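Local coordinates for putative phosphatase (Bacteroides thetaiotaomicron, PDB 3KYA), which is a putative phosphatase of unproven function that binds zinc ions and joins an IPT/TIG domain to what appears to be a six-bladed beta-propeller, at residues Q32-Y37 against V67-P72; E203-I208 against I225-A230; R442-S447 against V460-G465. One frame throughout, in Å; residues are numbered along the deposited sequence.

Contact 1 (Q32-Y37 against V67-P72)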
loop_
_atom_site.group_PDB
_atom_site.type_symbol
_atom_site.label_atom_id
_atom_site.label_comp_id
_atom_site.label_asym_id
_atom_site.label_seq_id
_atom_site.Cartn_x
_atom_site.Cartn_y
_atom_site.Cartn_z
ATOM N N GLN A 32 -9.623 10.356 12.131
ATOM C CA GLN A 32 -9.108 9.459 13.166
ATOM C C GLN A 32 -10.177 9.255 14.228
ATOM O O GLN A 32 -10.845 10.213 14.625
ATOM C CB GLN A 32 -7.872 10.074 13.838
ATOM C CG GLN A 32 -7.374 9.377 15.123
ATOM C CD GLN A 32 -6.703 8.026 14.886
ATOM O OE1 GLN A 32 -7.016 7.019 15.563
ATOM N NE2 GLN A 32 -5.770 7.996 13.942
ATOM N N LYS A 33 -10.329 8.019 14.690
ATOM C CA LYS A 33 -11.227 7.719 15.791
ATOM C C LYS A 33 -10.486 8.095 17.082
ATOM O O LYS A 33 -9.352 7.646 17.308
ATOM C CB LYS A 33 -11.598 6.250 15.766
ATOM C CG LYS A 33 -12.739 5.851 16.640
ATOM C CD LYS A 33 -13.223 4.434 16.278
ATOM C CE LYS A 33 -13.891 4.379 14.883
ATOM N NZ LYS A 33 -14.518 3.058 14.534
ATOM N N LEU A 34 -11.122 8.913 17.915
ATOM C CA LEU A 34 -10.544 9.389 19.172
ATOM C C LEU A 34 -11.366 8.929 20.373
ATOM O O LEU A 34 -12.600 9.057 20.392
ATOM C CB LEU A 34 -10.462 10.924 19.161
ATOM C CG LEU A 34 -9.940 11.635 20.404
ATOM C CD1 LEU A 34 -8.432 11.365 20.578
ATOM C CD2 LEU A 34 -10.231 13.134 20.303
ATOM N N LEU A 35 -10.664 8.415 21.377
ATOM C CA LEU A 35 -11.253 7.933 22.616
ATOM C C LEU A 35 -10.928 8.941 23.709
ATOM O O LEU A 35 -9.753 9.228 23.966
ATOM C CB LEU A 35 -10.693 6.545 22.970
ATOM C CG LEU A 35 -11.051 5.948 24.336
ATOM C CD1 LEU A 35 -12.559 5.856 24.547
ATOM C CD2 LEU A 35 -10.396 4.556 24.561
ATOM N N ILE A 36 -11.968 9.499 24.322
ATOM C CA ILE A 36 -11.821 10.491 25.376
ATOM C C ILE A 36 -12.290 9.909 26.708
ATOM O O ILE A 36 -13.428 9.449 26.836
ATOM C CB ILE A 36 -12.621 11.792 25.060
ATOM C CG1 ILE A 36 -12.156 12.436 23.749
ATOM C CG2 ILE A 36 -12.497 12.793 26.220
ATOM C CD1 ILE A 36 -13.163 13.469 23.183
ATOM N N TYR A 37 -11.396 9.908 27.701
ATOM C CA TYR A 37 -11.715 9.430 29.049
ATOM C C TYR A 37 -12.080 10.578 29.975
ATOM O O TYR A 37 -11.530 11.684 29.870
ATOM C CB TYR A 37 -10.510 8.714 29.672
ATOM C CG TYR A 37 -10.158 7.379 29.072
ATOM C CD1 TYR A 37 -10.840 6.238 29.456
ATOM C CD2 TYR A 37 -9.131 7.250 28.137
ATOM C CE1 TYR A 37 -10.520 5.001 28.936
ATOM C CE2 TYR A 37 -8.795 6.002 27.610
ATOM C CZ TYR A 37 -9.498 4.881 28.016
ATOM O OH TYR A 37 -9.209 3.625 27.522
ATOM N N VAL A 67 -15.955 8.676 25.849
ATOM C CA VAL A 67 -16.657 9.068 24.634
ATOM C C VAL A 67 -15.771 8.789 23.444
ATOM O O VAL A 67 -14.576 9.098 23.468
ATOM C CB VAL A 67 -17.021 10.575 24.622
ATOM C CG1 VAL A 67 -17.686 10.969 23.289
ATOM C CG2 VAL A 67 -17.935 10.916 25.785
ATOM N N TYR A 68 -16.356 8.202 22.397
ATOM C CA TYR A 68 -15.659 7.999 21.134
ATOM C C TYR A 68 -16.195 9.016 20.137
ATOM O O TYR A 68 -17.413 9.225 20.073
ATOM C CB TYR A 68 -15.917 6.628 20.539
ATOM C CG TYR A 68 -15.112 5.491 21.100
ATOM C CD1 TYR A 68 -13.815 5.256 20.663
ATOM C CD2 TYR A 68 -15.667 4.610 22.012
ATOM C CE1 TYR A 68 -13.076 4.177 21.155
ATOM C CE2 TYR A 68 -14.939 3.528 22.509
ATOM C CZ TYR A 68 -13.642 3.326 22.077
ATOM O OH TYR A 68 -12.921 2.250 22.565
ATOM N N CYS A 69 -15.295 9.626 19.374
ATOM C CA CYS A 69 -15.675 10.577 18.330
ATOM C C CYS A 69 -14.672 10.524 17.178
ATOM O O CYS A 69 -13.637 9.838 17.259
ATOM C CB CYS A 69 -15.749 11.990 18.910
ATOM S SG CYS A 69 -14.137 12.653 19.418
ATOM N N PHE A 70 -14.994 11.203 16.084
ATOM C CA PHE A 70 -14.076 11.316 14.950
ATOM C C PHE A 70 -13.415 12.681 14.949
ATOM O O PHE A 70 -14.090 13.707 15.132
ATOM C CB PHE A 70 -14.810 11.166 13.617
ATOM C CG PHE A 70 -15.227 9.757 13.302
ATOM C CD1 PHE A 70 -14.269 8.784 13.045
ATOM C CD2 PHE A 70 -16.574 9.413 13.209
ATOM C CE1 PHE A 70 -14.649 7.480 12.727
ATOM C CE2 PHE A 70 -16.962 8.103 12.889
ATOM C CZ PHE A 70 -16.002 7.147 12.649
ATOM N N VAL A 71 -12.104 12.713 14.710
ATOM C CA VAL A 71 -11.385 13.983 14.616
ATOM C C VAL A 71 -11.834 14.737 13.358
ATOM O O VAL A 71 -11.750 14.218 12.252
ATOM C CB VAL A 71 -9.866 13.775 14.575
ATOM C CG1 VAL A 71 -9.120 15.101 14.341
ATOM C CG2 VAL A 71 -9.393 13.082 15.873
ATOM N N PRO A 72 -12.295 15.981 13.519
ATOM C CA PRO A 72 -12.769 16.701 12.337
ATOM C C PRO A 72 -11.662 17.316 11.491
ATOM O O PRO A 72 -10.561 17.609 12.005
ATOM C CB PRO A 72 -13.631 17.819 12.924
ATOM C CG PRO A 72 -13.297 17.902 14.371
ATOM C CD PRO A 72 -12.505 16.725 14.775
#

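Contact 2 (E203-I208 against I225-A230). With ZN (zinc ion), chain B; EDO (1,2-ethanediol), chain N.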
loop_
_atom_site.group_PDB
_atom_site.type_symbol
_atom_site.label_atom_id
_atom_site.label_comp_id
_atom_site.label_asym_id
_atom_site.label_seq_id
_atom_site.Cartn_x
_atom_site.Cartn_y
_atom_site.Cartn_z
ATOM N N GLU A 203 20.246 28.471 -19.969
ATOM C CA GLU A 203 19.172 27.668 -19.374
ATOM C C GLU A 203 17.822 28.337 -19.569
ATOM O O GLU A 203 17.653 29.486 -19.188
ATOM C CB GLU A 203 19.435 27.496 -17.876
ATOM C CG GLU A 203 18.442 26.582 -17.136
ATOM C CD GLU A 203 18.641 25.105 -17.416
ATOM O OE1 GLU A 203 19.746 24.704 -17.850
ATOM O OE2 GLU A 203 17.690 24.331 -17.164
ATOM N N ALA A 204 16.877 27.616 -20.165
ATOM C CA ALA A 204 15.506 28.107 -20.410
ATOM C C ALA A 204 15.415 29.436 -21.168
ATOM O O ALA A 204 14.480 30.210 -20.970
ATOM C CB ALA A 204 14.712 28.181 -19.087
ATOM N N GLU A 205 16.375 29.683 -22.056
ATOM C CA GLU A 205 16.354 30.868 -22.895
ATOM C C GLU A 205 15.277 30.688 -23.968
ATOM O O GLU A 205 14.796 31.668 -24.545
ATOM C CB GLU A 205 17.732 31.109 -23.533
ATOM C CG GLU A 205 17.803 32.409 -24.327
ATOM C CD GLU A 205 19.207 32.784 -24.834
ATOM O OE1 GLU A 205 20.171 31.984 -24.702
ATOM O OE2 GLU A 205 19.327 33.909 -25.387
ATOM N N TYR A 206 14.903 29.433 -24.237
ATOM C CA TYR A 206 13.894 29.125 -25.240
ATOM C C TYR A 206 12.743 28.257 -24.731
ATOM O O TYR A 206 12.960 27.218 -24.088
ATOM C CB TYR A 206 14.543 28.407 -26.428
ATOM C CG TYR A 206 15.628 29.234 -27.095
ATOM C CD1 TYR A 206 16.929 29.231 -26.603
ATOM C CD2 TYR A 206 15.342 30.040 -28.192
ATOM C CE1 TYR A 206 17.924 30.003 -27.196
ATOM C CE2 TYR A 206 16.329 30.820 -28.787
ATOM C CZ TYR A 206 17.617 30.791 -28.286
ATOM O OH TYR A 206 18.601 31.562 -28.873
HETATM N N MSE A 207 11.531 28.700 -25.045
HETATM C CA MSE A 207 10.308 27.942 -24.810
HETATM C C MSE A 207 10.097 27.138 -26.081
HETATM O O MSE A 207 10.167 27.700 -27.179
HETATM C CB MSE A 207 9.123 28.876 -24.569
HETATM C CG MSE A 207 7.803 28.143 -24.282
HETATM SE SE MSE A 207 6.252 29.322 -24.151
HETATM C CE MSE A 207 6.543 30.171 -22.404
ATOM N N ILE A 208 9.861 25.833 -25.934
ATOM C CA ILE A 208 9.679 24.915 -27.054
ATOM C C ILE A 208 8.220 24.478 -27.035
ATOM O O ILE A 208 7.762 23.885 -26.056
ATOM C CB ILE A 208 10.653 23.718 -26.935
ATOM C CG1 ILE A 208 12.112 24.217 -26.965
ATOM C CG2 ILE A 208 10.399 22.700 -28.058
ATOM C CD1 ILE A 208 13.146 23.243 -26.417
ATOM N N ILE A 225 10.108 27.229 -31.592
ATOM C CA ILE A 225 10.994 27.672 -30.519
ATOM C C ILE A 225 10.843 29.189 -30.363
ATOM O O ILE A 225 10.925 29.934 -31.348
ATOM C CB ILE A 225 12.450 27.209 -30.776
ATOM C CG1 ILE A 225 13.281 27.325 -29.501
ATOM C CG2 ILE A 225 13.111 27.980 -31.969
ATOM C CD1 ILE A 225 14.609 26.571 -29.547
ATOM N N ILE A 226 10.610 29.634 -29.123
ATOM C CA ILE A 226 10.364 31.050 -28.795
ATOM C C ILE A 226 11.440 31.579 -27.852
ATOM O O ILE A 226 11.620 31.061 -26.760
ATOM C CB ILE A 226 8.992 31.242 -28.120
ATOM C CG1 ILE A 226 7.879 30.637 -28.976
ATOM C CG2 ILE A 226 8.721 32.735 -27.846
ATOM C CD1 ILE A 226 6.495 30.690 -28.350
ATOM N N LYS A 227 12.142 32.629 -28.270
ATOM C CA LYS A 227 13.262 33.162 -27.503
ATOM C C LYS A 227 12.844 34.202 -26.465
ATOM O O LYS A 227 12.091 35.143 -26.755
ATOM C CB LYS A 227 14.283 33.783 -28.452
ATOM C CG LYS A 227 15.606 34.164 -27.801
ATOM C CD LYS A 227 16.571 34.725 -28.832
ATOM C CE LYS A 227 17.941 34.933 -28.242
ATOM N NZ LYS A 227 18.826 35.567 -29.245
ATOM N N ARG A 228 13.364 34.028 -25.257
ATOM C CA ARG A 228 13.112 34.934 -24.158
ATOM C C ARG A 228 13.602 36.341 -24.524
ATOM O O ARG A 228 14.682 36.511 -25.115
ATOM C CB ARG A 228 13.814 34.406 -22.896
ATOM C CG ARG A 228 13.413 35.086 -21.578
ATOM C CD ARG A 228 14.206 34.516 -20.389
ATOM N NE ARG A 228 13.913 33.107 -20.059
ATOM C CZ ARG A 228 12.989 32.695 -19.184
ATOM N NH1 ARG A 228 12.195 33.558 -18.547
ATOM N NH2 ARG A 228 12.835 31.398 -18.964
ATOM N N ASN A 229 12.793 37.343 -24.187
ATOM C CA ASN A 229 13.139 38.738 -24.429
ATOM C C ASN A 229 14.252 39.190 -23.483
ATOM O O ASN A 229 14.525 38.533 -22.466
ATOM C CB ASN A 229 11.920 39.647 -24.234
ATOM C CG ASN A 229 10.824 39.403 -25.265
ATOM O OD1 ASN A 229 11.095 39.247 -26.464
ATOM N ND2 ASN A 229 9.579 39.386 -24.807
ATOM N N ALA A 230 14.880 40.315 -23.824
ATOM C CA ALA A 230 15.942 40.890 -23.003
ATOM C C ALA A 230 15.472 41.175 -21.577
ATOM O O ALA A 230 16.274 41.094 -20.650
ATOM C CB ALA A 230 16.524 42.185 -23.661
HETATM ZN ZN ZN B . 21.509 34.500 -24.851
HETATM C C1 EDO N . 19.419 37.031 -22.009
HETATM O O1 EDO N . 19.002 37.501 -20.726
HETATM C C2 EDO N . 18.209 36.634 -22.834
HETATM O O2 EDO N . 17.037 36.534 -22.004
#

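Contact 3 (R442-S447 against V460-G465)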
loop_
_atom_site.group_PDB
_atom_site.type_symbol
_atom_site.label_atom_id
_atom_site.label_comp_id
_atom_site.label_asym_id
_atom_site.label_seq_id
_atom_site.Cartn_x
_atom_site.Cartn_y
_atom_site.Cartn_z
ATOM N N ARG A 442 -13.468 16.618 -5.365
ATOM C CA ARG A 442 -13.827 16.124 -6.702
ATOM C C ARG A 442 -13.355 17.076 -7.776
ATOM O O ARG A 442 -13.191 18.267 -7.524
ATOM C CB ARG A 442 -15.332 15.924 -6.845
ATOM C CG ARG A 442 -15.860 14.784 -6.005
ATOM C CD ARG A 442 -17.308 14.468 -6.305
ATOM N NE ARG A 442 -18.225 15.537 -5.950
ATOM C CZ ARG A 442 -19.546 15.462 -6.089
ATOM N NH1 ARG A 442 -20.100 14.377 -6.624
ATOM N NH2 ARG A 442 -20.325 16.472 -5.714
ATOM N N PHE A 443 -13.148 16.519 -8.968
ATOM C CA PHE A 443 -12.770 17.266 -10.157
ATOM C C PHE A 443 -13.754 16.911 -11.264
ATOM O O PHE A 443 -14.586 16.005 -11.095
ATOM C CB PHE A 443 -11.374 16.859 -10.655
ATOM C CG PHE A 443 -10.243 17.040 -9.650
ATOM C CD1 PHE A 443 -9.539 18.235 -9.571
ATOM C CD2 PHE A 443 -9.821 15.976 -8.848
ATOM C CE1 PHE A 443 -8.482 18.393 -8.654
ATOM C CE2 PHE A 443 -8.767 16.117 -7.967
ATOM C CZ PHE A 443 -8.098 17.330 -7.860
ATOM N N ARG A 444 -13.701 17.650 -12.374
ATOM C CA ARG A 444 -14.409 17.253 -13.595
ATOM C C ARG A 444 -13.259 16.791 -14.501
ATOM O O ARG A 444 -12.222 16.352 -13.977
ATOM C CB ARG A 444 -15.288 18.375 -14.162
ATOM C CG ARG A 444 -16.350 18.845 -13.156
ATOM C CD ARG A 444 -17.407 19.740 -13.744
ATOM N NE ARG A 444 -18.259 19.000 -14.669
ATOM C CZ ARG A 444 -19.430 19.419 -15.126
ATOM N NH1 ARG A 444 -19.921 20.595 -14.755
ATOM N NH2 ARG A 444 -20.111 18.653 -15.959
ATOM N N ASP A 445 -13.400 16.838 -15.827
ATOM C CA ASP A 445 -12.302 16.372 -16.705
ATOM C C ASP A 445 -10.978 17.112 -16.399
ATOM O O ASP A 445 -10.918 18.338 -16.484
ATOM C CB ASP A 445 -12.645 16.550 -18.185
ATOM C CG ASP A 445 -13.951 15.880 -18.586
ATOM O OD1 ASP A 445 -14.990 16.071 -17.886
ATOM O OD2 ASP A 445 -13.937 15.199 -19.640
ATOM N N VAL A 446 -9.928 16.361 -16.078
ATOM C CA VAL A 446 -8.613 16.923 -15.713
ATOM C C VAL A 446 -7.556 16.589 -16.767
ATOM O O VAL A 446 -7.339 15.424 -17.088
ATOM C CB VAL A 446 -8.163 16.458 -14.294
ATOM C CG1 VAL A 446 -8.855 17.292 -13.213
ATOM C CG2 VAL A 446 -8.409 14.946 -14.093
ATOM N N SER A 447 -6.872 17.618 -17.265
ATOM C CA SER A 447 -5.917 17.472 -18.384
ATOM C C SER A 447 -4.468 17.896 -18.105
ATOM O O SER A 447 -3.541 17.349 -18.708
ATOM C CB SER A 447 -6.443 18.270 -19.597
ATOM O OG SER A 447 -6.631 19.648 -19.266
ATOM N N VAL A 460 -3.397 21.801 -10.837
ATOM C CA VAL A 460 -4.145 20.931 -11.711
ATOM C C VAL A 460 -5.038 21.743 -12.630
ATOM O O VAL A 460 -5.721 22.642 -12.164
ATOM C CB VAL A 460 -5.070 20.029 -10.883
ATOM C CG1 VAL A 460 -5.820 19.062 -11.796
ATOM C CG2 VAL A 460 -4.271 19.283 -9.786
ATOM N N HIS A 461 -5.060 21.418 -13.922
ATOM C CA HIS A 461 -5.970 22.068 -14.842
ATOM C C HIS A 461 -7.232 21.226 -14.985
ATOM O O HIS A 461 -7.205 20.145 -15.604
ATOM C CB HIS A 461 -5.324 22.321 -16.202
ATOM C CG HIS A 461 -6.267 22.895 -17.210
ATOM N ND1 HIS A 461 -6.248 22.534 -18.545
ATOM C CD2 HIS A 461 -7.318 23.738 -17.062
ATOM C CE1 HIS A 461 -7.206 23.184 -19.182
ATOM N NE2 HIS A 461 -7.883 23.906 -18.305
ATOM N N ASP A 462 -8.320 21.719 -14.389
ATOM C CA ASP A 462 -9.622 21.053 -14.406
ATOM C C ASP A 462 -10.362 21.680 -15.603
ATOM O O ASP A 462 -11.017 22.717 -15.501
ATOM C CB ASP A 462 -10.306 21.264 -13.062
ATOM C CG ASP A 462 -11.559 20.434 -12.878
ATOM O OD1 ASP A 462 -12.217 20.087 -13.872
ATOM O OD2 ASP A 462 -11.908 20.178 -11.704
ATOM N N GLN A 463 -10.162 21.037 -16.748
ATOM C CA GLN A 463 -10.682 21.505 -18.032
ATOM C C GLN A 463 -12.179 21.766 -18.059
ATOM O O GLN A 463 -12.598 22.812 -18.547
ATOM C CB GLN A 463 -10.359 20.493 -19.139
ATOM C CG GLN A 463 -10.793 20.924 -20.530
ATOM C CD GLN A 463 -10.987 19.741 -21.463
ATOM O OE1 GLN A 463 -10.610 18.612 -21.138
ATOM N NE2 GLN A 463 -11.579 19.990 -22.621
ATOM N N VAL A 464 -12.984 20.824 -17.560
ATOM C CA VAL A 464 -14.449 20.982 -17.606
ATOM C C VAL A 464 -15.003 21.781 -16.406
ATOM O O VAL A 464 -16.013 22.460 -16.523
ATOM C CB VAL A 464 -15.146 19.612 -17.898
ATOM C CG1 VAL A 464 -16.658 19.687 -17.707
ATOM C CG2 VAL A 464 -14.818 19.166 -19.342
ATOM N N GLY A 465 -14.301 21.770 -15.279
ATOM C CA GLY A 465 -14.652 22.680 -14.189
ATOM C C GLY A 465 -14.274 24.124 -14.549
ATOM O O GLY A 465 -14.768 25.093 -13.942
#

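Contact 1 (Q32-Y37 against V67-P72)
Within the Ig-like IPT/TIG domain, L35 and Y68 meet where strands 33-37 and 67-70 run antiparallel as neighbours in the sheet. Methyl CD1 of L35 sits over the centre of the phenol ring of Y68, 3.8 Å from the ring centroid and 13° off its normal, a CH-pi contact. The same tyrosine also reaches the subunit interface: its OH is hydrogen-bonded to D338 of the second subunit, and the rings of Y68 and Y350 of that subunit pack edge-to-face. Further along the same face K33 and F70 run side by side, with K33 CE 3.9 Å from F70 CE1.

The opposite face is apolar. C69 turns SG between its backbone N and carbonyl carbon (chi1 67°), which places the sulfur 4.0 Å from L34 CD2 and likewise 4.0 Å from I36 CD1. I52 of strand 48-52 packs against both L34 and C69. Between the strands, L34 exchanges a pair of backbone hydrogen bonds with C69, and I36 does the same with V67; L34 N to C69 O, at 2.8 Å, is nearly straight. Beyond the strand, V71 N donates to Q32 O. A buried antiparallel pair of this kind, apolar on its inner face, is characteristic of the E-set beta-sandwich.

Contact 2 (E203-I208 against I225-A230)
I225 opens the contact by laying its outer branch against Y206: CG1 comes 3.5 Å from Y206 CB, and CD1 reaches the base of the ring. CG1 stands opposite the backbone N (chi1 -164°), which carries the branch towards the tyrosine, while F280 of helix 276-284 packs against both residues. I226 then forms a hydrogen-bonded pair with M207, a selenomethionine here; I226 N lies 2.8 Å from M207 O, and M207 N returns the bond. The two strands, 206-211 and 220-227, are a beta hairpin and the middle pair of a four-stranded antiparallel sheet, apparently one propeller blade. K227, fully extended, runs alongside Y206, its CG 3.6 Å from Y206 CE2 and its CE 3.5 Å from Y206 OH. Its NZ stays 4.2 Å from E205 OE2, so the opposite charges are close without touching. That carboxylate oxygen, E205 OE2, binds a zinc ion at 2.3 Å, in a site to which D202 also belongs; D202 N donates to E205 OE1.

Past the strand, R228 N donates to E205 O. The arginine chain bends at chi3 (-67°) and brings NE (3.1 Å) and NH2 (2.9 Å) side-on to the single acceptor A204 O, which lies near the guanidinium plane. NH1 forms a salt bridge with D147. N229 O accepts from a 1,2-ethanediol, probably left by crystallisation.

Contact 3 (R442-S447 against V460-G465)
R444 has the CG1 methyl of V464 over one face of its guanidinium group, 3.5 Å from NE and displaced towards the rim. W430 adds a cation-pi contact to this arginine. The second methyl of V464, CG2, lies 3.4 Å from D445 OD1; the other carboxylate oxygen of D445 forms a salt bridge with R398. V464 N also makes a weak hydrogen bond back to D445 O.

D462 ties the segment before strand 446-452 to the one after strand 457-462. With CG opposite the backbone N (chi1 -171°), its carboxylate reaches the chain at R444, whose N donates to OD2 at 3.2 Å on the syn side, 24° out of the carboxylate plane, and more weakly to OD1. G465 N meets OD1 at 3.0 Å from above that plane, closing an Asx motif just after strand 457-462. This strand and 446-452 make a hairpin at one border of the sheet that strand 105-110, from far earlier in the chain, joins beyond 467-473, an arrangement consistent with the closing blade of a beta-propeller. R469 of strand 467-473 forms a salt bridge with D462 OD2, and the F443 ring presents its edge to that same oxygen, CD1 lying 3.7 Å from it.

Next along the hairpin, V446 CG1 packs 3.8 Å from V460 CG1, with V396 of a neighbouring sheet touching both valines. S447 N donates to H461 O at 3.0 Å, and H461 NE2 is bonded to F138 O.

The three contacts follow one another along the chain, each closing before the next opens, and none touches another. Contact 1 belongs to the IPT/TIG domain, whereas contacts 2 and 3 lie in two different antiparallel sheets of the probable propeller. Contact 3 is the most central of the three; its centre is about 35 Å from that of contact 1 and about 29 Å from that of contact 2. Contacts 1 and 2 stand on opposite sides of the chain's centre, with centres about 55 Å apart. The chain is thus elongated: contact 1 meets the second subunit, contact 2 carries a zinc ligand, and contact 3 belongs to the sheet where early and late strands join.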